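Local coordinates for protein DNA ligase (Aquifex aeolicus, PDB 3QWU) that probably joins nucleic acid strands as an ATP-dependent ligase of the nucleotidyltransferase type, and binds adenosine and calcium, at residues P125-N138 with V148-K162. Residues are numbered along the deposited sequence; the frame is centred on the assembly and turned at random.
With ADN (adenosine), chain C.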
ATOM      1  N   PRO A 125      34.897  23.123  17.824  1.00 44.50           N
ATOM      2  CA  PRO A 125      35.063  22.028  16.804  1.00 44.73           C
ATOM      3  C   PRO A 125      34.496  20.632  17.141  1.00 44.78           C
ATOM      4  O   PRO A 125      34.455  19.770  16.283  1.00 44.66           O
ATOM      5  CB  PRO A 125      36.591  21.959  16.583  1.00 45.77           C
ATOM      6  CG  PRO A 125      37.183  22.655  17.759  1.00 46.09           C
ATOM      7  CD  PRO A 125      36.194  23.690  18.232  1.00 44.85           C
ATOM      8  N   ASP A 126      34.047  20.440  18.369  1.00 45.54           N
ATOM      9  CA  ASP A 126      33.310  19.237  18.785  1.00 46.28           C
ATOM     10  C   ASP A 126      31.812  19.185  18.302  1.00 43.85           C
ATOM     11  O   ASP A 126      31.200  18.112  18.196  1.00 42.29           O
ATOM     12  CB  ASP A 126      33.393  19.093  20.332  1.00 48.06           C
ATOM     13  CG  ASP A 126      32.940  20.394  21.103  1.00 52.07           C
ATOM     14  OD1 ASP A 126      33.501  21.532  20.859  1.00 54.63           O
ATOM     15  OD2 ASP A 126      32.027  20.263  21.961  1.00 53.67           O
ATOM     16  N   LEU A 127      31.231  20.344  18.028  1.00 41.75           N
ATOM     17  CA  LEU A 127      29.809  20.408  17.684  1.00 39.22           C
ATOM     18  C   LEU A 127      29.475  19.795  16.292  1.00 38.68           C
ATOM     19  O   LEU A 127      30.248  19.867  15.290  1.00 37.19           O
ATOM     20  CB  LEU A 127      29.319  21.848  17.774  1.00 38.12           C
ATOM     21  CG  LEU A 127      29.287  22.463  19.171  1.00 39.24           C
ATOM     22  CD1 LEU A 127      28.677  23.849  19.089  1.00 38.43           C
ATOM     23  CD2 LEU A 127      28.563  21.588  20.173  1.00 35.16           C
ATOM     24  N   VAL A 128      28.331  19.120  16.271  1.00 38.03           N
ATOM     25  CA  VAL A 128      27.698  18.729  15.027  1.00 37.03           C
ATOM     26  C   VAL A 128      26.366  19.442  14.965  1.00 36.50           C
ATOM     27  O   VAL A 128      25.561  19.364  15.926  1.00 35.04           O
ATOM     28  CB  VAL A 128      27.423  17.251  14.977  1.00 39.01           C
ATOM     29  CG1 VAL A 128      26.823  16.924  13.624  1.00 37.22           C
ATOM     30  CG2 VAL A 128      28.723  16.408  15.368  1.00 35.69           C
ATOM     31  N   ILE A 129      26.139  20.177  13.862  1.00 35.46           N
ATOM     32  CA  ILE A 129      24.933  20.996  13.777  1.00 34.00           C
ATOM     33  C   ILE A 129      23.914  20.158  13.073  1.00 33.02           C
ATOM     34  O   ILE A 129      24.176  19.684  11.984  1.00 32.89           O
ATOM     35  CB  ILE A 129      25.146  22.288  12.948  1.00 34.06           C
ATOM     36  CG1 ILE A 129      26.300  23.101  13.513  1.00 33.75           C
ATOM     37  CG2 ILE A 129      23.868  23.121  12.885  1.00 32.28           C
ATOM     38  CD1 ILE A 129      26.765  24.217  12.585  1.00 32.58           C
ATOM     39  N   CYS A 130      22.755  19.981  13.695  1.00 33.26           N
ATOM     40  CA  CYS A 130      21.654  19.252  13.100  1.00 33.38           C
ATOM     41  C   CYS A 130      20.621  20.300  12.610  1.00 32.67           C
ATOM     42  O   CYS A 130      20.046  21.042  13.406  1.00 31.42           O
ATOM     43  CB  CYS A 130      21.036  18.310  14.127  1.00 33.35           C
ATOM     44  SG  CYS A 130      22.153  17.050  14.731  1.00 37.55           S
ATOM     45  N   ALA A 131      20.406  20.319  11.299  1.00 32.24           N
ATOM     46  CA  ALA A 131      19.543  21.294  10.647  1.00 32.48           C
ATOM     47  C   ALA A 131      18.757  20.677   9.503  1.00 31.91           C
ATOM     48  O   ALA A 131      19.192  19.703   8.877  1.00 31.11           O
ATOM     49  CB  ALA A 131      20.371  22.472  10.105  1.00 32.74           C
ATOM     50  N   GLU A 132      17.616  21.289   9.234  1.00 32.04           N
ATOM     51  CA  GLU A 132      16.819  21.001   8.040  1.00 31.66           C
ATOM     52  C   GLU A 132      17.197  21.990   6.956  1.00 32.07           C
ATOM     53  O   GLU A 132      17.195  23.197   7.206  1.00 31.56           O
ATOM     54  CB  GLU A 132      15.344  21.190   8.347  1.00 31.09           C
ATOM     55  CG  GLU A 132      14.410  20.437   7.401  1.00 34.59           C
ATOM     56  CD  GLU A 132      14.406  18.911   7.622  1.00 35.03           C
ATOM     57  OE1 GLU A 132      15.138  18.472   8.522  1.00 33.84           O
ATOM     58  OE2 GLU A 132      13.684  18.182   6.899  1.00 32.42           O
ATOM     59  N   VAL A 133      17.528  21.484   5.759  1.00 31.75           N
ATOM     60  CA  VAL A 133      17.638  22.308   4.570  1.00 31.09           C
ATOM     61  C   VAL A 133      16.331  22.227   3.759  1.00 31.14           C
ATOM     62  O   VAL A 133      15.806  21.136   3.501  1.00 30.05           O
ATOM     63  CB  VAL A 133      18.777  21.849   3.699  1.00 31.98           C
ATOM     64  CG1 VAL A 133      18.908  22.765   2.503  1.00 30.28           C
ATOM     65  CG2 VAL A 133      20.065  21.847   4.477  1.00 32.19           C
ATOM     66  N   ALA A 134      15.822  23.378   3.321  1.00 31.63           N
ATOM     67  CA  ALA A 134      14.474  23.442   2.753  1.00 32.50           C
ATOM     68  C   ALA A 134      14.356  24.569   1.760  1.00 33.95           C
ATOM     69  O   ALA A 134      15.034  25.641   1.892  1.00 36.22           O
ATOM     70  CB  ALA A 134      13.416  23.594   3.869  1.00 31.50           C
ATOM     71  N   GLY A 135      13.481  24.363   0.790  1.00 34.35           N
ATOM     72  CA  GLY A 135      13.292  25.348  -0.286  1.00 35.75           C
ATOM     73  C   GLY A 135      12.906  24.735  -1.625  1.00 36.81           C
ATOM     74  O   GLY A 135      13.032  23.544  -1.842  1.00 36.70           O
ATOM     75  N   PRO A 136      12.464  25.566  -2.552  1.00 37.87           N
ATOM     76  CA  PRO A 136      11.941  24.979  -3.766  1.00 39.00           C
ATOM     77  C   PRO A 136      13.050  24.535  -4.723  1.00 39.77           C
ATOM     78  O   PRO A 136      12.807  23.724  -5.610  1.00 41.15           O
ATOM     79  CB  PRO A 136      11.163  26.123  -4.388  1.00 39.50           C
ATOM     80  CG  PRO A 136      11.915  27.366  -3.923  1.00 39.17           C
ATOM     81  CD  PRO A 136      12.383  27.030  -2.541  1.00 37.87           C
ATOM     82  N   GLU A 137      14.257  25.051  -4.555  1.00 39.38           N
ATOM     83  CA  GLU A 137      15.329  24.649  -5.434  1.00 39.39           C
ATOM     84  C   GLU A 137      16.387  23.767  -4.738  1.00 38.32           C
ATOM     85  O   GLU A 137      17.555  24.122  -4.676  1.00 38.86           O
ATOM     86  CB  GLU A 137      15.946  25.906  -6.030  1.00 40.64           C
ATOM     87  CG  GLU A 137      14.937  26.746  -6.757  1.00 42.05           C
ATOM     88  CD  GLU A 137      15.500  28.082  -7.194  1.00 45.70           C
ATOM     89  OE1 GLU A 137      16.736  28.290  -7.194  1.00 47.11           O
ATOM     90  OE2 GLU A 137      14.691  28.944  -7.537  1.00 50.93           O
ATOM     91  N   ASN A 138      15.958  22.617  -4.238  1.00 37.47           N
ATOM     92  CA  ASN A 138      16.832  21.614  -3.701  1.00 37.76           C
ATOM     93  C   ASN A 138      16.677  20.313  -4.481  1.00 38.45           C
ATOM     94  O   ASN A 138      15.726  20.149  -5.191  1.00 37.47           O
ATOM     95  CB  ASN A 138      16.590  21.404  -2.200  1.00 37.91           C
ATOM     96  CG  ASN A 138      15.451  20.454  -1.901  1.00 36.74           C
ATOM     97  OD1 ASN A 138      15.626  19.237  -1.857  1.00 37.27           O
ATOM     98  ND2 ASN A 138      14.275  21.014  -1.678  1.00 37.04           N
ATOM     99  N   VAL A 148      10.027  29.871   2.167  1.00 43.69           N
ATOM    100  CA  VAL A 148      11.282  29.894   1.440  1.00 42.81           C
ATOM    101  C   VAL A 148      10.793  30.000   0.038  1.00 42.64           C
ATOM    102  O   VAL A 148      10.240  29.041  -0.494  1.00 41.21           O
ATOM    103  CB  VAL A 148      12.168  28.604   1.574  1.00 41.71           C
ATOM    104  CG1 VAL A 148      13.550  28.907   1.050  1.00 40.67           C
ATOM    105  CG2 VAL A 148      12.238  28.140   2.954  1.00 39.83           C
ATOM    106  N   LYS A 149      10.958  31.170  -0.540  1.00 43.97           N
ATOM    107  CA  LYS A 149      10.410  31.415  -1.868  1.00 46.52           C
ATOM    108  C   LYS A 149      11.395  30.990  -2.960  1.00 46.38           C
ATOM    109  O   LYS A 149      10.981  30.742  -4.081  1.00 46.73           O
ATOM    110  CB  LYS A 149      10.004  32.888  -2.028  1.00 47.78           C
ATOM    111  CG  LYS A 149       8.955  33.309  -0.968  1.00 51.53           C
ATOM    112  CD  LYS A 149       9.137  34.748  -0.468  1.00 53.54           C
ATOM    113  CE  LYS A 149       7.952  35.212   0.414  1.00 55.03           C
ATOM    114  NZ  LYS A 149       7.943  36.720   0.707  1.00 57.45           N
ATOM    115  N   GLU A 150      12.675  30.878  -2.621  1.00 46.33           N
ATOM    116  CA  GLU A 150      13.665  30.468  -3.595  1.00 47.35           C
ATOM    117  C   GLU A 150      14.938  29.924  -2.994  1.00 45.61           C
ATOM    118  O   GLU A 150      15.199  30.045  -1.807  1.00 45.71           O
ATOM    119  CB  GLU A 150      13.995  31.633  -4.577  1.00 49.07           C
ATOM    120  CG  GLU A 150      14.922  32.726  -4.038  1.00 53.59           C
ATOM    121  CD  GLU A 150      14.172  33.979  -3.565  1.00 60.03           C
ATOM    122  OE1 GLU A 150      13.348  34.519  -4.353  1.00 67.15           O
ATOM    123  OE2 GLU A 150      14.407  34.430  -2.421  1.00 59.62           O
ATOM    124  N   ASP A 151      15.737  29.310  -3.856  1.00 44.92           N
ATOM    125  CA  ASP A 151      17.007  28.706  -3.458  1.00 43.30           C
ATOM    126  C   ASP A 151      16.710  27.743  -2.304  1.00 40.69           C
ATOM    127  O   ASP A 151      15.767  26.965  -2.404  1.00 39.32           O
ATOM    128  CB  ASP A 151      18.018  29.811  -3.088  1.00 43.90           C
ATOM    129  CG  ASP A 151      19.464  29.336  -3.122  1.00 44.85           C
ATOM    130  OD1 ASP A 151      19.776  28.280  -3.735  1.00 47.14           O
ATOM    131  OD2 ASP A 151      20.309  30.051  -2.553  1.00 43.47           O
ATOM    132  N   VAL A 152      17.501  27.805  -1.231  1.00 38.75           N
ATOM    133  CA  VAL A 152      17.341  26.957  -0.067  1.00 36.31           C
ATOM    134  C   VAL A 152      17.837  27.740   1.121  1.00 35.85           C
ATOM    135  O   VAL A 152      18.604  28.707   0.982  1.00 35.66           O
ATOM    136  CB  VAL A 152      18.203  25.693  -0.159  1.00 36.39           C
ATOM    137  CG1 VAL A 152      17.503  24.654  -0.932  1.00 36.22           C
ATOM    138  CG2 VAL A 152      19.524  26.031  -0.810  1.00 36.20           C
ATOM    139  N   GLN A 153      17.419  27.274   2.300  1.00 34.43           N
ATOM    140  CA  GLN A 153      17.674  27.930   3.572  1.00 33.30           C
ATOM    141  C   GLN A 153      17.829  26.796   4.556  1.00 32.25           C
ATOM    142  O   GLN A 153      17.359  25.690   4.305  1.00 31.03           O
ATOM    143  CB  GLN A 153      16.508  28.824   3.988  1.00 32.63           C
ATOM    144  CG  GLN A 153      16.548  30.227   3.372  1.00 35.98           C
ATOM    145  CD  GLN A 153      15.367  31.095   3.838  1.00 37.51           C
ATOM    146  OE1 GLN A 153      14.967  31.022   5.000  1.00 39.80           O
ATOM    147  NE2 GLN A 153      14.783  31.886   2.914  1.00 38.44           N
ATOM    148  N   LEU A 154      18.480  27.095   5.665  1.00 31.17           N
ATOM    149  CA  LEU A 154      18.860  26.096   6.594  1.00 31.53           C
ATOM    150  C   LEU A 154      18.320  26.516   7.945  1.00 30.73           C
ATOM    151  O   LEU A 154      18.324  27.666   8.265  1.00 32.28           O
ATOM    152  CB  LEU A 154      20.356  25.953   6.549  1.00 32.41           C
ATOM    153  CG  LEU A 154      21.028  25.087   7.573  1.00 33.01           C
ATOM    154  CD1 LEU A 154      22.338  24.594   6.994  1.00 33.56           C
ATOM    155  CD2 LEU A 154      21.201  25.937   8.802  1.00 34.39           C
ATOM    156  N   PHE A 155      17.810  25.565   8.697  1.00 29.51           N
ATOM    157  CA  PHE A 155      17.248  25.811   9.985  1.00 29.43           C
ATOM    158  C   PHE A 155      17.751  24.802  11.002  1.00 29.95           C
ATOM    159  O   PHE A 155      17.374  23.636  10.940  1.00 29.59           O
ATOM    160  CB  PHE A 155      15.732  25.726   9.866  1.00 30.17           C
ATOM    161  CG  PHE A 155      15.125  26.764   8.918  1.00 29.74           C
ATOM    162  CD1 PHE A 155      14.862  28.035   9.337  1.00 33.20           C
ATOM    163  CD2 PHE A 155      14.834  26.450   7.621  1.00 32.14           C
ATOM    164  CE1 PHE A 155      14.297  29.017   8.440  1.00 32.17           C
ATOM    165  CE2 PHE A 155      14.265  27.420   6.751  1.00 31.29           C
ATOM    166  CZ  PHE A 155      14.047  28.699   7.181  1.00 27.39           C
ATOM    167  N   VAL A 156      18.628  25.247  11.914  1.00 30.00           N
ATOM    168  CA  VAL A 156      19.102  24.437  13.015  1.00 30.36           C
ATOM    169  C   VAL A 156      17.950  24.037  13.980  1.00 30.37           C
ATOM    170  O   VAL A 156      17.087  24.857  14.315  1.00 30.48           O
ATOM    171  CB  VAL A 156      20.197  25.224  13.854  1.00 31.85           C
ATOM    172  CG1 VAL A 156      20.690  24.366  15.055  1.00 31.70           C
ATOM    173  CG2 VAL A 156      21.351  25.665  12.985  1.00 29.94           C
ATOM    174  N   PHE A 157      17.916  22.759  14.362  1.00 29.25           N
ATOM    175  CA  PHE A 157      16.986  22.237  15.357  1.00 28.33           C
ATOM    176  C   PHE A 157      17.682  21.394  16.434  1.00 29.49           C
ATOM    177  O   PHE A 157      17.053  21.009  17.449  1.00 30.10           O
ATOM    178  CB  PHE A 157      15.872  21.410  14.679  1.00 27.51           C
ATOM    179  CG  PHE A 157      16.358  20.238  13.872  1.00 28.54           C
ATOM    180  CD1 PHE A 157      16.861  19.116  14.468  1.00 28.46           C
ATOM    181  CD2 PHE A 157      16.327  20.264  12.491  1.00 30.13           C
ATOM    182  CE1 PHE A 157      17.335  18.047  13.651  1.00 32.08           C
ATOM    183  CE2 PHE A 157      16.807  19.208  11.727  1.00 30.39           C
ATOM    184  CZ  PHE A 157      17.319  18.123  12.306  1.00 27.76           C
ATOM    185  N   ASP A 158      18.956  21.052  16.235  1.00 29.83           N
ATOM    186  CA  ASP A 158      19.670  20.300  17.281  1.00 31.63           C
ATOM    187  C   ASP A 158      21.199  20.477  17.175  1.00 32.08           C
ATOM    188  O   ASP A 158      21.721  20.925  16.137  1.00 31.12           O
ATOM    189  CB  ASP A 158      19.239  18.786  17.275  1.00 31.49           C
ATOM    190  CG  ASP A 158      17.974  18.487  18.177  1.00 35.13           C
ATOM    191  OD1 ASP A 158      17.921  18.997  19.341  1.00 35.90           O
ATOM    192  OD2 ASP A 158      17.056  17.732  17.729  1.00 32.48           O
ATOM    193  N   PHE A 159      21.890  20.189  18.274  1.00 32.68           N
ATOM    194  CA  PHE A 159      23.324  19.964  18.235  1.00 33.98           C
ATOM    195  C   PHE A 159      23.602  18.607  18.829  1.00 34.72           C
ATOM    196  O   PHE A 159      22.978  18.196  19.804  1.00 34.50           O
ATOM    197  CB  PHE A 159      24.112  20.989  19.052  1.00 35.46           C
ATOM    198  CG  PHE A 159      24.030  22.396  18.536  1.00 34.09           C
ATOM    199  CD1 PHE A 159      24.839  22.812  17.520  1.00 32.72           C
ATOM    200  CD2 PHE A 159      23.165  23.316  19.115  1.00 36.07           C
ATOM    201  CE1 PHE A 159      24.763  24.105  17.070  1.00 33.33           C
ATOM    202  CE2 PHE A 159      23.101  24.641  18.653  1.00 34.64           C
ATOM    203  CZ  PHE A 159      23.864  25.013  17.621  1.00 30.79           C
ATOM    204  N   MET A 160      24.511  17.899  18.190  1.00 35.49           N
ATOM    205  CA  MET A 160      25.054  16.696  18.706  1.00 36.83           C
ATOM    206  C   MET A 160      26.498  17.011  18.921  1.00 38.36           C
ATOM    207  O   MET A 160      26.906  18.140  18.682  1.00 38.33           O
ATOM    208  CB  MET A 160      24.834  15.573  17.710  1.00 37.16           C
ATOM    209  CG  MET A 160      23.367  15.158  17.654  1.00 35.47           C
ATOM    210  SD  MET A 160      22.976  13.855  16.478  1.00 38.02           S
ATOM    211  CE  MET A 160      23.708  12.378  17.229  1.00 39.39           C
ATOM    212  N   LYS A 161      27.269  16.025  19.357  1.00 40.20           N
ATOM    213  CA  LYS A 161      28.682  16.166  19.585  1.00 41.95           C
ATOM    214  C   LYS A 161      29.424  15.001  18.941  1.00 42.40           C
ATOM    215  O   LYS A 161      28.973  13.889  18.993  1.00 42.75           O
ATOM    216  CB  LYS A 161      28.956  16.158  21.119  1.00 44.25           C
ATOM    217  CG  LYS A 161      28.995  17.553  21.782  1.00 46.86           C
ATOM    218  CD  LYS A 161      29.181  17.552  23.337  1.00 50.75           C
ATOM    219  CE  LYS A 161      29.977  18.809  23.806  1.00 53.79           C
ATOM    220  NZ  LYS A 161      29.632  19.325  25.192  1.00 57.16           N
ATOM    221  N   LYS A 162      30.595  15.246  18.390  1.00 43.18           N
ATOM    222  CA  LYS A 162      31.418  14.161  17.872  1.00 45.41           C
ATOM    223  C   LYS A 162      31.601  13.040  18.909  1.00 46.40           C
ATOM    224  O   LYS A 162      31.847  13.306  20.103  1.00 46.78           O
ATOM    225  CB  LYS A 162      32.829  14.673  17.472  1.00 46.64           C
ATOM    226  CG  LYS A 162      32.913  15.290  16.059  1.00 46.14           C
ATOM    227  CD  LYS A 162      34.174  16.138  15.896  1.00 46.16           C
ATOM    228  CE  LYS A 162      34.157  16.969  14.600  1.00 46.64           C
ATOM    229  NZ  LYS A 162      35.198  18.029  14.625  1.00 45.29           N
TER
HETATM  230  O5' ADN C 501      12.453  12.341  11.766  1.00 52.75           O
HETATM  231  C5' ADN C 501      11.982  13.689  11.818  1.00 45.58           C
HETATM  232  C4' ADN C 501      12.733  14.530  10.793  1.00 45.03           C
HETATM  233  O4' ADN C 501      12.153  15.865  10.668  1.00 43.57           O
HETATM  234  C3' ADN C 501      14.180  14.738  11.219  1.00 44.17           C
HETATM  235  O3' ADN C 501      15.090  13.740  10.764  1.00 45.67           O
HETATM  236  C2' ADN C 501      14.523  16.126  10.688  1.00 42.47           C
HETATM  237  O2' ADN C 501      15.274  16.038   9.489  1.00 41.05           O
HETATM  238  C1' ADN C 501      13.195  16.831  10.419  1.00 41.97           C
HETATM  239  N9  ADN C 501      12.950  17.996  11.284  1.00 40.32           N
HETATM  240  C8  ADN C 501      12.389  19.148  10.848  1.00 41.58           C
HETATM  241  N7  ADN C 501      12.263  20.063  11.839  1.00 38.64           N
HETATM  242  C5  ADN C 501      12.738  19.446  12.951  1.00 37.66           C
HETATM  243  C6  ADN C 501      12.856  19.833  14.360  1.00 39.30           C
HETATM  244  N6  ADN C 501      12.441  21.084  14.708  1.00 37.84           N
HETATM  245  N1  ADN C 501      13.432  18.949  15.233  1.00 40.76           N
HETATM  246  C2  ADN C 501      13.822  17.709  14.821  1.00 40.06           C
HETATM  247  N3  ADN C 501      13.704  17.276  13.533  1.00 37.59           N
HETATM  248  C4  ADN C 501      13.196  18.096  12.586  1.00 38.96           C
HETATM  249  O   HOH W   1      19.620  25.651  -5.119  1.00 36.82           O
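Phe157 lies flat between Cys130 and the adenosine. The carbonyl oxygen Cys130 O sits over the centre of one ring face, 3.7 Å above its plane. The adenine covers the opposite face, with Phe157 CD1 3.4 Å from ADN C2. A classic beta bulge puts the ring there: Phe157 and Asp158 both face Cys130, and Cys130 O accepts from both backbone nitrogens. The bond from Phe157 N lies in the carbonyl plane, at 2.9 Å to Cys130 O. Phe157 CG stands between its own backbone N and carbonyl carbon (chi1 59°), which folds the ring back over strand 127-134. With an alanine here the adenine would probably lose its aromatic platform, and a gap is likely to open over Cys130 and Ala131. Glu132 reaches the same nucleoside from beside the ring. Its chain bends at chi2 (72°), and Glu132 OE1 accepts a 2.6 Å hydrogen bond from ADN O2'. Gly83 N binds Glu132 OE2, which helps fix the carboxylate.

Cys130 SG packs 3.7 Å from Met160 CG on this face. The other face is largely apolar. The Ile129 side chain crosses that of Val156 at about a right angle, with Ile129 CG2 3.6 Å from Val156 CG2, and lies side by side with Phe159. Ala131 CB meets Leu154 CG at 3.7 Å.

The two strands are antiparallel neighbours in the four-stranded sheet of the adenylation domain. Strand 84-91 flanks 127-134 on its other side. Helices 106-115 and 119-123 pack on the apolar face, through Val133, Val152 and Leu154 on the first and Leu127, Ile129 and Phe159 on the second.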